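PDB 3LNL: GTP cyclohydrolase 1 type 2 homolog from Staphylococcus aureus subsp. aureus, which is of unknown function but binds a pair of zinc ions and assembles into a toroid-shaped hexamer of the NIF3 family, capped by PII-like domains. Local coordinates for residues 144-155 with 166-174. The protein carries 2 engineered substitutions. Residues are numbered along the deposited sequence; the frame is centred on the assembly and turned at random.
Sequences KDNVGPFKDKLS and EYCFFESEG
Lys-151 leaves the helix with CG beside its own backbone N (chi1 -77°), and a single bend at chi3 (-57°) turns its end toward Glu-171, carrying the chain along both Tyr-167 and Phe-169. Its path is a worked example of how a buried lysine serves apolar and polar neighbours at once. CG sits over one face of the Phe-169 ring, 3.8 Å from the centroid, in a CH-pi contact, while the two side chains run past each other in opposite directions; Leu-154 CB touches the same ring at its edge. At the far end NZ has its stronger hydrogen bond to Gln-177 OE1 of a second subunit; to Glu-171 OE2 it makes a salt bridge (3.1 Å) that is weak as a hydrogen bond. Glu-171, extended beyond CG, points toward the helix and meets Val-147 from the opposite direction.

Tyr-167 crosses the lysine at about a right angle, its hydroxyl 3.0 Å from Lys-151 CB. That hydroxyl donates to Asp-152 OD1 (2.7 Å), arriving 56° out of the carboxylate plane. Nearer the backbone, Ser-155 OG approaches the ring obliquely, 3.3 Å from Tyr-167 CD1, and Phe-169 CE2 stands above the ring centre on one face.

Helix 147-156 thus lies against strand 170-176 and its lead-in within the PII-like domain, an alpha/beta layer whose sheet continues into the second subunit through an antiparallel ladder at Phe-170 and Glu-171. Since Glu-171 OE1 is also close to Glu-195 OE1 of that subunit, the ammonium of Lys-151, with that of Lys-144 nearby, probably helps offset clustered negative charge, so the chemistry joining helix to strand probably also bears on how neighbouring PII-like domains meet.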
loop_
_atom_site.group_PDB
_atom_site.type_symbol
_atom_site.label_atom_id
_atom_site.label_comp_id
_atom_site.label_asym_id
_atom_site.label_seq_id
_atom_site.Cartn_x
_atom_site.Cartn_y
_atom_site.Cartn_z
ATOM N N LYS B 144 47.554 20.748 -14.595
ATOM C CA LYS B 144 47.891 21.902 -13.743
ATOM C C LYS B 144 47.788 23.261 -14.450
ATOM O O LYS B 144 47.289 24.228 -13.879
ATOM C CB LYS B 144 49.298 21.741 -13.146
ATOM C CG LYS B 144 49.700 22.830 -12.132
ATOM C CD LYS B 144 49.031 22.637 -10.779
ATOM C CE LYS B 144 48.868 23.959 -10.024
ATOM N NZ LYS B 144 47.748 24.802 -10.571
ATOM N N ASP B 145 48.254 23.345 -15.686
ATOM C CA ASP B 145 48.212 24.623 -16.406
ATOM C C ASP B 145 46.800 25.019 -16.830
ATOM O O ASP B 145 46.538 26.187 -17.108
ATOM C CB ASP B 145 49.136 24.582 -17.616
ATOM C CG ASP B 145 50.581 24.365 -17.227
ATOM O OD1 ASP B 145 50.971 24.752 -16.104
ATOM O OD2 ASP B 145 51.329 23.797 -18.044
ATOM N N ASN B 146 45.897 24.046 -16.865
ATOM C CA ASN B 146 44.500 24.285 -17.220
ATOM C C ASN B 146 43.639 24.697 -16.028
ATOM O O ASN B 146 42.479 25.078 -16.199
ATOM C CB ASN B 146 43.907 23.015 -17.837
ATOM C CG ASN B 146 44.692 22.515 -19.056
ATOM O OD1 ASN B 146 44.537 21.366 -19.473
ATOM N ND2 ASN B 146 45.529 23.374 -19.629
ATOM N N VAL B 147 44.217 24.626 -14.830
ATOM C CA VAL B 147 43.460 24.729 -13.573
ATOM C C VAL B 147 42.841 26.119 -13.343
ATOM O O VAL B 147 41.700 26.233 -12.892
ATOM C CB VAL B 147 44.350 24.281 -12.357
ATOM C CG1 VAL B 147 44.391 25.332 -11.254
ATOM C CG2 VAL B 147 43.893 22.930 -11.841
ATOM N N GLY B 148 43.585 27.163 -13.673
ATOM C CA GLY B 148 43.136 28.528 -13.434
ATOM C C GLY B 148 41.886 28.919 -14.201
ATOM O O GLY B 148 40.874 29.262 -13.590
ATOM N N PRO B 149 41.949 28.880 -15.548
ATOM C CA PRO B 149 40.798 29.296 -16.367
ATOM C C PRO B 149 39.605 28.342 -16.261
ATOM O O PRO B 149 38.460 28.753 -16.460
ATOM C CB PRO B 149 41.351 29.347 -17.804
ATOM C CG PRO B 149 42.752 28.853 -17.755
ATOM C CD PRO B 149 43.091 28.423 -16.361
ATOM N N PHE B 150 39.863 27.082 -15.940
ATOM C CA PHE B 150 38.768 26.189 -15.604
ATOM C C PHE B 150 38.079 26.756 -14.361
ATOM O O PHE B 150 36.877 26.992 -14.378
ATOM C CB PHE B 150 39.264 24.754 -15.385
ATOM C CG PHE B 150 38.163 23.769 -15.065
ATOM C CD1 PHE B 150 37.140 23.523 -15.984
ATOM C CD2 PHE B 150 38.146 23.087 -13.842
ATOM C CE1 PHE B 150 36.112 22.613 -15.693
ATOM C CE2 PHE B 150 37.131 22.170 -13.544
ATOM C CZ PHE B 150 36.108 21.937 -14.469
ATOM N N LYS B 151 38.848 27.021 -13.305
ATOM C CA LYS B 151 38.287 27.536 -12.052
ATOM C C LYS B 151 37.542 28.862 -12.203
ATOM O O LYS B 151 36.428 29.009 -11.698
ATOM C CB LYS B 151 39.377 27.683 -10.997
ATOM C CG LYS B 151 39.786 26.359 -10.364
ATOM C CD LYS B 151 40.767 26.538 -9.200
ATOM C CE LYS B 151 42.026 27.277 -9.609
ATOM N NZ LYS B 151 43.132 26.990 -8.665
ATOM N N ASP B 152 38.170 29.813 -12.896
ATOM C CA ASP B 152 37.594 31.146 -13.156
ATOM C C ASP B 152 36.268 31.093 -13.913
ATOM O O ASP B 152 35.356 31.863 -13.622
ATOM C CB ASP B 152 38.565 32.011 -13.981
ATOM C CG ASP B 152 39.846 32.365 -13.231
ATOM O OD1 ASP B 152 39.843 32.463 -11.981
ATOM O OD2 ASP B 152 40.872 32.561 -13.911
ATOM N N LYS B 153 36.185 30.212 -14.908
ATOM C CA LYS B 153 34.968 30.064 -15.710
ATOM C C LYS B 153 33.836 29.431 -14.903
ATOM O O LYS B 153 32.686 29.863 -14.983
ATOM C CB LYS B 153 35.243 29.242 -16.969
ATOM C CG LYS B 153 35.685 30.074 -18.149
ATOM C CD LYS B 153 34.527 30.921 -18.693
ATOM C CE LYS B 153 34.798 31.461 -20.096
ATOM N NZ LYS B 153 35.748 32.603 -20.102
ATOM N N LEU B 154 34.161 28.407 -14.125
ATOM C CA LEU B 154 33.162 27.802 -13.238
ATOM C C LEU B 154 32.696 28.850 -12.220
ATOM O O LEU B 154 31.504 28.908 -11.890
ATOM C CB LEU B 154 33.704 26.549 -12.543
ATOM C CG LEU B 154 33.991 25.344 -13.451
ATOM C CD1 LEU B 154 34.593 24.224 -12.629
ATOM C CD2 LEU B 154 32.733 24.859 -14.166
ATOM N N SER B 155 33.628 29.696 -11.768
ATOM C CA SER B 155 33.340 30.703 -10.742
ATOM C C SER B 155 32.629 31.931 -11.321
ATOM O O SER B 155 31.748 32.514 -10.689
ATOM C CB SER B 155 34.630 31.127 -10.048
ATOM O OG SER B 155 34.334 31.668 -8.778
ATOM N N GLU B 166 33.130 33.027 -2.263
ATOM C CA GLU B 166 33.385 32.668 -3.667
ATOM C C GLU B 166 34.696 31.881 -3.909
ATOM O O GLU B 166 35.576 31.812 -3.045
ATOM C CB GLU B 166 33.332 33.922 -4.563
ATOM C CG GLU B 166 31.922 34.266 -5.039
ATOM C CD GLU B 166 31.824 35.615 -5.737
ATOM O OE1 GLU B 166 32.807 36.062 -6.372
ATOM O OE2 GLU B 166 30.745 36.235 -5.655
ATOM N N TYR B 167 34.789 31.275 -5.094
ATOM C CA TYR B 167 36.007 30.590 -5.563
ATOM C C TYR B 167 36.534 29.543 -4.561
ATOM O O TYR B 167 37.740 29.440 -4.325
ATOM C CB TYR B 167 37.086 31.632 -5.874
ATOM C CG TYR B 167 37.973 31.305 -7.059
ATOM C CD1 TYR B 167 37.610 31.688 -8.350
ATOM C CD2 TYR B 167 39.187 30.642 -6.890
ATOM C CE1 TYR B 167 38.414 31.407 -9.432
ATOM C CE2 TYR B 167 40.004 30.359 -7.979
ATOM C CZ TYR B 167 39.612 30.743 -9.242
ATOM O OH TYR B 167 40.429 30.456 -10.310
ATOM N N CYS B 168 35.617 28.780 -3.978
ATOM C CA CYS B 168 35.951 27.801 -2.941
ATOM C C CYS B 168 36.222 26.449 -3.559
ATOM O O CYS B 168 35.294 25.705 -3.871
ATOM C CB CYS B 168 34.815 27.678 -1.932
ATOM S SG CYS B 168 34.350 29.296 -1.310
ATOM N N PHE B 169 37.501 26.157 -3.744
ATOM C CA PHE B 169 37.948 24.903 -4.319
ATOM C C PHE B 169 38.942 24.286 -3.361
ATOM O O PHE B 169 39.594 25.005 -2.586
ATOM C CB PHE B 169 38.666 25.137 -5.654
ATOM C CG PHE B 169 37.771 25.565 -6.784
ATOM C CD1 PHE B 169 36.924 24.652 -7.410
ATOM C CD2 PHE B 169 37.816 26.874 -7.269
ATOM C CE1 PHE B 169 36.113 25.038 -8.475
ATOM C CE2 PHE B 169 37.012 27.273 -8.342
ATOM C CZ PHE B 169 36.162 26.351 -8.948
ATOM N N PHE B 170 39.056 22.962 -3.418
ATOM C CA PHE B 170 40.171 22.248 -2.810
ATOM C C PHE B 170 40.959 21.482 -3.887
ATOM O O PHE B 170 40.384 20.767 -4.710
ATOM C CB PHE B 170 39.697 21.314 -1.711
ATOM C CG PHE B 170 40.809 20.581 -1.042
ATOM C CD1 PHE B 170 41.537 21.178 -0.030
ATOM C CD2 PHE B 170 41.139 19.282 -1.433
ATOM C CE1 PHE B 170 42.576 20.495 0.589
ATOM C CE2 PHE B 170 42.185 18.593 -0.816
ATOM C CZ PHE B 170 42.898 19.200 0.200
ATOM N N GLU B 171 42.283 21.634 -3.852
ATOM C CA GLU B 171 43.177 21.111 -4.898
ATOM C C GLU B 171 44.112 19.989 -4.421
ATOM O O GLU B 171 44.827 20.107 -3.414
ATOM C CB GLU B 171 43.998 22.240 -5.515
ATOM C CG GLU B 171 43.242 23.007 -6.573
ATOM C CD GLU B 171 44.052 24.154 -7.141
ATOM O OE1 GLU B 171 44.387 25.068 -6.363
ATOM O OE2 GLU B 171 44.349 24.137 -8.353
ATOM N N SER B 172 44.099 18.913 -5.203
ATOM C CA SER B 172 44.766 17.669 -4.877
ATOM C C SER B 172 45.666 17.375 -6.079
ATOM O O SER B 172 45.240 17.564 -7.216
ATOM C CB SER B 172 43.707 16.551 -4.663
ATOM O OG SER B 172 42.374 17.073 -4.398
ATOM N N GLU B 173 46.900 16.946 -5.845
ATOM C CA GLU B 173 47.758 16.525 -6.954
ATOM C C GLU B 173 47.801 15.009 -7.035
ATOM O O GLU B 173 47.783 14.327 -6.016
ATOM C CB GLU B 173 49.165 17.087 -6.812
ATOM C CG GLU B 173 49.224 18.603 -6.903
ATOM C CD GLU B 173 50.594 19.093 -7.323
ATOM O OE1 GLU B 173 51.592 18.652 -6.704
ATOM O OE2 GLU B 173 50.675 19.902 -8.278
ATOM N N GLY B 174 47.832 14.496 -8.260
ATOM C CA GLY B 174 47.876 13.055 -8.499
ATOM C C GLY B 174 48.202 12.733 -9.945
ATOM O O GLY B 174 48.334 13.630 -10.780
#